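Local coordinates for transglutaminase-like domain-containing protein (Streptococcus suis, PDB 4XZ7) that probably acts as a transglutaminase, cross-linking proteins through glutamine side chains, and is a virulence factor with antiphagocytic properties, at residues E15-N18 against W19-S23; K151-G155 against M156-S160; M366-T370 against A371-L375. All coordinates share one frame; numbering follows the deposited sequence.

Interaction 1. Residues E15-N18 against W19-S23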
loop_
_atom_site.group_PDB
_atom_site.type_symbol
_atom_site.label_atom_id
_atom_site.label_comp_id
_atom_site.label_asym_id
_atom_site.label_seq_id
_atom_site.Cartn_x
_atom_site.Cartn_y
_atom_site.Cartn_z
ATOM N N GLU B 15 30.104 -18.867 14.267
ATOM C CA GLU B 15 29.623 -19.512 13.054
ATOM C C GLU B 15 28.201 -19.097 12.798
ATOM O O GLU B 15 27.403 -18.943 13.732
ATOM C CB GLU B 15 29.691 -21.038 13.154
ATOM C CG GLU B 15 31.058 -21.612 13.419
ATOM C CD GLU B 15 30.993 -23.100 13.699
ATOM O OE1 GLU B 15 30.615 -23.865 12.782
ATOM O OE2 GLU B 15 31.300 -23.500 14.842
ATOM N N VAL B 16 27.878 -18.931 11.520
ATOM C CA VAL B 16 26.532 -18.604 11.096
ATOM C C VAL B 16 26.001 -19.776 10.277
ATOM O O VAL B 16 26.509 -20.053 9.193
ATOM C CB VAL B 16 26.516 -17.299 10.283
ATOM C CG1 VAL B 16 25.116 -16.961 9.831
ATOM C CG2 VAL B 16 27.096 -16.171 11.118
ATOM N N LEU B 17 25.004 -20.481 10.812
ATOM C CA LEU B 17 24.480 -21.690 10.167
ATOM C C LEU B 17 23.006 -21.544 9.840
ATOM O O LEU B 17 22.333 -20.679 10.380
ATOM C CB LEU B 17 24.678 -22.913 11.063
ATOM C CG LEU B 17 26.037 -23.187 11.701
ATOM C CD1 LEU B 17 25.953 -24.463 12.510
ATOM C CD2 LEU B 17 27.110 -23.315 10.645
ATOM N N ASN B 18 22.486 -22.390 8.956
ATOM C CA ASN B 18 21.047 -22.380 8.717
ATOM C C ASN B 18 20.396 -23.458 9.552
ATOM O O ASN B 18 21.087 -24.199 10.257
ATOM C CB ASN B 18 20.712 -22.577 7.238
ATOM C CG ASN B 18 21.299 -23.852 6.660
ATOM O OD1 ASN B 18 21.727 -24.755 7.386
ATOM N ND2 ASN B 18 21.319 -23.931 5.334
ATOM N N TRP B 19 19.076 -23.561 9.459
ATOM C CA TRP B 19 18.349 -24.465 10.333
ATOM C C TRP B 19 18.813 -25.913 10.221
ATOM O O TRP B 19 18.857 -26.617 11.216
ATOM C CB TRP B 19 16.846 -24.405 10.081
ATOM C CG TRP B 19 16.176 -25.503 10.832
ATOM C CD1 TRP B 19 15.515 -26.572 10.308
ATOM C CD2 TRP B 19 16.170 -25.685 12.258
ATOM N NE1 TRP B 19 15.068 -27.392 11.318
ATOM C CE2 TRP B 19 15.460 -26.871 12.524
ATOM C CE3 TRP B 19 16.681 -24.946 13.334
ATOM C CZ2 TRP B 19 15.246 -27.340 13.823
ATOM C CZ3 TRP B 19 16.475 -25.413 14.620
ATOM C CH2 TRP B 19 15.761 -26.599 14.855
ATOM N N GLU B 20 19.168 -26.362 9.023
ATOM C CA GLU B 20 19.556 -27.760 8.819
ATOM C C GLU B 20 20.816 -28.129 9.620
ATOM O O GLU B 20 20.818 -29.057 10.472
ATOM C CB GLU B 20 19.762 -28.003 7.315
ATOM C CG GLU B 20 20.108 -29.417 6.898
ATOM C CD GLU B 20 20.270 -29.547 5.382
ATOM O OE1 GLU B 20 20.784 -30.592 4.920
ATOM O OE2 GLU B 20 19.885 -28.604 4.652
ATOM N N ALA B 21 21.885 -27.381 9.355
ATOM C CA ALA B 21 23.157 -27.555 10.051
ATOM C C ALA B 21 23.016 -27.323 11.565
ATOM O O ALA B 21 23.480 -28.141 12.402
ATOM C CB ALA B 21 24.202 -26.610 9.461
ATOM N N PHE B 22 22.363 -26.221 11.914
ATOM C CA PHE B 22 22.186 -25.882 13.324
ATOM C C PHE B 22 21.452 -26.995 14.058
ATOM O O PHE B 22 21.875 -27.417 15.131
ATOM C CB PHE B 22 21.421 -24.571 13.501
ATOM C CG PHE B 22 21.410 -24.078 14.918
ATOM C CD1 PHE B 22 22.522 -23.431 15.447
ATOM C CD2 PHE B 22 20.299 -24.270 15.733
ATOM C CE1 PHE B 22 22.520 -22.963 16.760
ATOM C CE2 PHE B 22 20.292 -23.804 17.055
ATOM C CZ PHE B 22 21.410 -23.153 17.562
ATOM N N SER B 23 20.361 -27.464 13.459
ATOM C CA SER B 23 19.568 -28.567 13.994
ATOM C C SER B 23 20.443 -29.777 14.268
ATOM O O SER B 23 20.323 -30.392 15.337
ATOM C CB SER B 23 18.441 -28.951 13.030
ATOM O OG SER B 23 17.456 -29.739 13.677
#
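Asn-18 grips the first turn of helix 19-29 twice, once with its side chain and once with its backbone, and so shows how a strand can hand the chain to a helix within a single residue. Its OD1 accepts from Ala-21 N at 3.3 Å, the N-H pointing almost straight at the oxygen (169°). This is the N-cap bond. The amide gets there because CG sits between the backbone N and the carbonyl carbon (chi1 57°), which swings OD1 over the start of the helix. The backbone O of the same residue opens the regular helical ladder, taking Phe-22 N at 2.9 Å.

The tight side lies where strand 14-17 turns into the helix. The CB of Leu-17 points at the helix and lies 4.1 Å from Ala-21 CB, while the CD1 branch reaches over the backbone of Phe-22, 4.0 Å from its N. Beyond, the ring of the buried Phe-22 leads away from Leu-17, touches Ile-82 and stacks on Phe-65, on the strand 63-68 that pairs with 14-17; the Trp-19 ring meets the same phenylalanine. The solvent side is looser: Asn-18 and Glu-20 are exposed residues, the latter with its chain extended beyond CG, although Asn-18 also touches Asn-64 of strand 63-68.

The chemistry thus divides in two. Aliphatic groups pack inside the turn, whereas on the outside a neutral amide supplies a carbonyl to a helix N-H that has no preceding turn to bond to, and probably interacts favourably with the positive end of the helix dipole.

Interaction 2. Residues K151-G155 against M156-S160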
loop_
_atom_site.group_PDB
_atom_site.type_symbol
_atom_site.label_atom_id
_atom_site.label_comp_id
_atom_site.label_asym_id
_atom_site.label_seq_id
_atom_site.Cartn_x
_atom_site.Cartn_y
_atom_site.Cartn_z
ATOM N N LYS B 151 23.501 -7.336 23.365
ATOM C CA LYS B 151 23.127 -8.423 24.249
ATOM C C LYS B 151 24.373 -8.872 24.975
ATOM O O LYS B 151 25.396 -9.171 24.329
ATOM C CB LYS B 151 22.538 -9.614 23.496
ATOM C CG LYS B 151 21.359 -9.302 22.595
ATOM C CD LYS B 151 20.096 -9.323 23.367
ATOM C CE LYS B 151 18.895 -9.202 22.436
ATOM N NZ LYS B 151 17.774 -8.548 23.202
ATOM N N ASN B 152 24.283 -8.933 26.301
ATOM C CA ASN B 152 25.298 -9.601 27.114
ATOM C C ASN B 152 25.047 -11.097 27.095
ATOM O O ASN B 152 23.952 -11.535 27.433
ATOM C CB ASN B 152 25.286 -9.050 28.551
ATOM C CG ASN B 152 25.780 -7.605 28.617
ATOM O OD1 ASN B 152 26.939 -7.324 28.294
ATOM N ND2 ASN B 152 24.904 -6.686 29.018
ATOM N N ILE B 153 26.032 -11.882 26.668
ATOM C CA ILE B 153 25.880 -13.325 26.729
ATOM C C ILE B 153 26.962 -13.984 27.602
ATOM O O ILE B 153 27.487 -13.353 28.521
ATOM C CB ILE B 153 25.844 -13.927 25.328
ATOM C CG1 ILE B 153 27.149 -13.681 24.578
ATOM C CG2 ILE B 153 24.653 -13.338 24.545
ATOM C CD1 ILE B 153 27.163 -14.321 23.180
ATOM N N ASN B 154 27.247 -15.261 27.381
ATOM C CA ASN B 154 28.203 -15.944 28.244
ATOM C C ASN B 154 29.629 -15.509 27.926
ATOM O O ASN B 154 30.231 -15.993 26.970
ATOM C CB ASN B 154 28.095 -17.469 28.122
ATOM C CG ASN B 154 26.730 -18.017 28.560
ATOM O OD1 ASN B 154 26.288 -19.055 28.071
ATOM N ND2 ASN B 154 26.081 -17.335 29.487
ATOM N N GLY B 155 30.163 -14.591 28.722
ATOM C CA GLY B 155 31.554 -14.198 28.606
ATOM C C GLY B 155 31.859 -13.175 27.530
ATOM O O GLY B 155 33.020 -12.839 27.328
ATOM N N MET B 156 30.833 -12.659 26.857
ATOM C CA MET B 156 31.045 -11.613 25.869
ATOM C C MET B 156 29.772 -10.795 25.614
ATOM O O MET B 156 28.701 -11.143 26.092
ATOM C CB MET B 156 31.556 -12.226 24.560
ATOM C CG MET B 156 30.503 -12.977 23.787
ATOM S SD MET B 156 31.236 -14.134 22.603
ATOM C CE MET B 156 31.864 -15.383 23.709
ATOM N N THR B 157 29.920 -9.705 24.860
ATOM C CA THR B 157 28.825 -8.798 24.528
ATOM C C THR B 157 28.759 -8.601 23.022
ATOM O O THR B 157 29.785 -8.376 22.381
ATOM C CB THR B 157 29.010 -7.436 25.214
ATOM O OG1 THR B 157 29.128 -7.633 26.629
ATOM C CG2 THR B 157 27.849 -6.515 24.924
ATOM N N ILE B 158 27.559 -8.701 22.460
ATOM C CA ILE B 158 27.360 -8.507 21.028
ATOM C C ILE B 158 26.632 -7.200 20.805
ATOM O O ILE B 158 25.563 -6.996 21.366
ATOM C CB ILE B 158 26.548 -9.655 20.393
ATOM C CG1 ILE B 158 27.282 -10.988 20.562
ATOM C CG2 ILE B 158 26.334 -9.391 18.919
ATOM C CD1 ILE B 158 26.484 -12.198 20.081
ATOM N N TYR B 159 27.222 -6.324 19.993
ATOM C CA TYR B 159 26.679 -4.990 19.737
ATOM C C TYR B 159 26.117 -4.942 18.338
ATOM O O TYR B 159 26.641 -5.597 17.449
ATOM C CB TYR B 159 27.763 -3.906 19.879
ATOM C CG TYR B 159 28.416 -3.857 21.252
ATOM C CD1 TYR B 159 27.978 -2.962 22.212
ATOM C CD2 TYR B 159 29.480 -4.713 21.575
ATOM C CE1 TYR B 159 28.567 -2.905 23.448
ATOM C CE2 TYR B 159 30.078 -4.662 22.804
ATOM C CZ TYR B 159 29.620 -3.764 23.739
ATOM O OH TYR B 159 30.211 -3.723 24.980
ATOM N N SER B 160 25.094 -4.122 18.134
ATOM C CA SER B 160 24.314 -4.147 16.892
ATOM C C SER B 160 23.832 -2.761 16.536
ATOM O O SER B 160 23.484 -1.989 17.422
ATOM C CB SER B 160 23.081 -5.059 17.042
ATOM O OG SER B 160 23.435 -6.411 17.270
#
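Ile-153 and Met-156 meet on either side of a tight chain reversal. CB of Ile-153 lies 4.1 Å from Met-156 O. The next atom, CG1, comes closer still, 3.3 Å from Met-156 O and 3.5 Å from Met-156 CG, and is placed between the backbone N and the carbonyl carbon by a chi1 of 62°. At the tip, CD1 touches two side chains: Met-156, through CG, and Ile-158, whose CD1 is 3.8 Å away. The two isoleucines and Met-156 also rest on Ile-68 of strand 63-68, so the turn lies against a neighbouring sheet.

The arrangement is a beta hairpin of strands 149-152 and 157-167. Lys-151 and Ile-158 form an antiparallel hydrogen-bonded pair, in which Lys-151 N to Ile-158 O and Ile-158 N to Lys-151 O are both 2.9 Å, and Ile-153 N adds a bond to Met-156 O (2.8 Å) that closes the turn through Asn-154 and Gly-155, the latter at positive phi (82°).

On the face opposite to that of Lys-151 and Ile-158, Asn-152 and Thr-157 form the non-hydrogen-bonded pair, yet their side chains, lying alongside and pointing the same way, supply a bond of their own. Thr-157 OG1 donates to Asn-152 OD1 at 2.8 Å, approaching 18° out of the amide's carbonyl plane.

Interaction 3. Residues M366-T370 against A371-L375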
loop_
_atom_site.group_PDB
_atom_site.type_symbol
_atom_site.label_atom_id
_atom_site.label_comp_id
_atom_site.label_asym_id
_atom_site.label_seq_id
_atom_site.Cartn_x
_atom_site.Cartn_y
_atom_site.Cartn_z
ATOM N N MET B 366 -34.240 -14.322 -11.438
ATOM C CA MET B 366 -35.349 -14.976 -10.755
ATOM C C MET B 366 -35.694 -16.309 -11.405
ATOM O O MET B 366 -36.317 -17.165 -10.779
ATOM C CB MET B 366 -36.581 -14.072 -10.736
ATOM C CG MET B 366 -37.332 -13.997 -12.047
ATOM S SD MET B 366 -38.524 -12.647 -12.043
ATOM C CE MET B 366 -39.376 -12.956 -13.590
ATOM N N LYS B 367 -35.272 -16.489 -12.654
ATOM C CA LYS B 367 -35.589 -17.703 -13.389
ATOM C C LYS B 367 -34.437 -18.705 -13.427
ATOM O O LYS B 367 -34.599 -19.805 -13.948
ATOM C CB LYS B 367 -36.026 -17.359 -14.819
ATOM C CG LYS B 367 -37.442 -16.798 -14.895
ATOM C CD LYS B 367 -37.929 -16.648 -16.325
ATOM C CE LYS B 367 -37.354 -15.411 -16.987
ATOM N NZ LYS B 367 -37.977 -15.199 -18.322
ATOM N N GLN B 368 -33.280 -18.335 -12.883
ATOM C CA GLN B 368 -32.156 -19.267 -12.835
ATOM C C GLN B 368 -32.319 -20.220 -11.665
ATOM O O GLN B 368 -33.052 -19.912 -10.720
ATOM C CB GLN B 368 -30.819 -18.518 -12.706
ATOM C CG GLN B 368 -30.584 -17.471 -13.785
ATOM C CD GLN B 368 -30.657 -18.055 -15.187
ATOM O OE1 GLN B 368 -29.957 -19.017 -15.513
ATOM N NE2 GLN B 368 -31.520 -17.482 -16.019
ATOM N N LYS B 369 -31.653 -21.373 -11.725
ATOM C CA LYS B 369 -31.478 -22.196 -10.533
ATOM C C LYS B 369 -30.680 -21.363 -9.554
ATOM O O LYS B 369 -29.639 -20.828 -9.928
ATOM C CB LYS B 369 -30.745 -23.502 -10.838
ATOM C CG LYS B 369 -31.402 -24.372 -11.912
ATOM C CD LYS B 369 -30.714 -25.733 -12.022
ATOM C CE LYS B 369 -30.852 -26.322 -13.421
ATOM N NZ LYS B 369 -30.209 -25.448 -14.444
ATOM N N THR B 370 -31.145 -21.245 -8.314
ATOM C CA THR B 370 -30.483 -20.356 -7.360
ATOM C C THR B 370 -29.026 -20.758 -7.070
ATOM O O THR B 370 -28.179 -19.890 -6.839
ATOM C CB THR B 370 -31.262 -20.272 -6.023
ATOM O OG1 THR B 370 -31.132 -21.497 -5.292
ATOM C CG2 THR B 370 -32.728 -19.981 -6.280
ATOM N N ALA B 371 -28.721 -22.055 -7.104
ATOM C CA ALA B 371 -27.355 -22.486 -6.821
ATOM C C ALA B 371 -26.397 -22.021 -7.921
ATOM O O ALA B 371 -25.239 -21.694 -7.651
ATOM C CB ALA B 371 -27.292 -23.966 -6.661
ATOM N N ASP B 372 -26.894 -21.992 -9.156
ATOM C CA ASP B 372 -26.144 -21.417 -10.276
ATOM C C ASP B 372 -25.785 -19.962 -10.011
ATOM O O ASP B 372 -24.704 -19.511 -10.386
ATOM C CB ASP B 372 -26.943 -21.509 -11.578
ATOM C CG ASP B 372 -26.979 -22.905 -12.140
ATOM O OD1 ASP B 372 -26.073 -23.694 -11.787
ATOM O OD2 ASP B 372 -27.909 -23.205 -12.928
ATOM N N LEU B 373 -26.690 -19.230 -9.358
ATOM C CA LEU B 373 -26.457 -17.817 -9.070
ATOM C C LEU B 373 -25.225 -17.612 -8.173
ATOM O O LEU B 373 -24.664 -16.515 -8.109
ATOM C CB LEU B 373 -27.694 -17.193 -8.419
ATOM C CG LEU B 373 -28.995 -17.137 -9.232
ATOM C CD1 LEU B 373 -30.045 -16.312 -8.494
ATOM C CD2 LEU B 373 -28.770 -16.590 -10.634
ATOM N N LEU B 374 -24.811 -18.668 -7.485
ATOM C CA LEU B 374 -23.630 -18.626 -6.627
ATOM C C LEU B 374 -22.308 -18.687 -7.405
ATOM O O LEU B 374 -21.251 -18.340 -6.862
ATOM C CB LEU B 374 -23.669 -19.781 -5.631
ATOM C CG LEU B 374 -24.689 -19.697 -4.509
ATOM C CD1 LEU B 374 -24.701 -21.011 -3.728
ATOM C CD2 LEU B 374 -24.331 -18.519 -3.591
ATOM N N LEU B 375 -22.377 -19.166 -8.652
ATOM C CA LEU B 375 -21.226 -19.276 -9.563
ATOM C C LEU B 375 -20.197 -20.323 -9.164
ATOM O O LEU B 375 -19.643 -21.018 -10.016
ATOM C CB LEU B 375 -20.503 -17.930 -9.705
ATOM C CG LEU B 375 -21.200 -16.830 -10.505
ATOM C CD1 LEU B 375 -20.187 -15.749 -10.897
ATOM C CD2 LEU B 375 -21.915 -17.398 -11.733
HETATM O O HOH W 1 -30.019 -21.504 -13.855
HETATM O O HOH W 2 -30.666 -23.972 -6.508
#
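Gln-368 begins the contact by laying its aliphatic part against Leu-373, five residues on. The two side chains cross at about a right angle, and the CD2 branch of the leucine touches both CB, at 3.5 Å, and CG of the glutamine. Beyond CG the glutamine chain bends (chi2 -57°) and its amide divides its work: NE2 donates to Trp-364 O at the end of helix 359-365, while OE1 accepts from a water.

That water ties the turn together. It accepts from Lys-369 N, 2.7 Å from the water oxygen, and gives its own hydrogens to Gln-368 OE1 and Asp-372 OD2, so two side-chain acceptors and one backbone donor are joined through a single molecule. Lys-369 itself lies alongside Asp-372, both side chains pointing the same way, and its chain bends at chi4 (62°) to bring NZ within 3.6 Å of Asp-372 OD2. This salt bridge is a long one, and OD1 of the aspartate has a second cation in Lys-378; the two positive charges would probably favour the ionised carboxylate. Lys-369 O receives a weak bond from Leu-373 N.

Thr-370 comes last. A second water bridges its OG1 and Ala-371 N, 2.8 Å from each, satisfying an early amide of the turn. Its backbone O is 3.0 Å from Leu-373 N, another weak, strongly bent bond (124°). Past the contact, Leu-373 packs on Asn-276 of helix 264-277.

Here a loop winds into a short helical turn, with helical backbone angles over 371-374 but without a regular helix's bonding, and brings Leu-373 and Leu-375 to the homodimer interface, both against Leu-137 of the second subunit.

Each of the three contacts shapes a change of chain direction, but in different parts of this chain, a fragment of a much longer protein that holds its transglutaminase-like region. Interactions 1 and 2 lie near each other without touching, with centres about 20 Å apart and nearest atoms about 9 Å apart. Strand 63-68 connects them: it pairs with strand 14-17 of interaction 1 and carries Ile-68, on which the hairpin of interaction 2 rests. Interaction 3 lies far off, its centre about 56 Å from that of interaction 1 and about 66 Å from that of interaction 2, beside helix 264-277, a helix within the transglutaminase-like sequence family. Of the three, interaction 3 alone touches the second subunit.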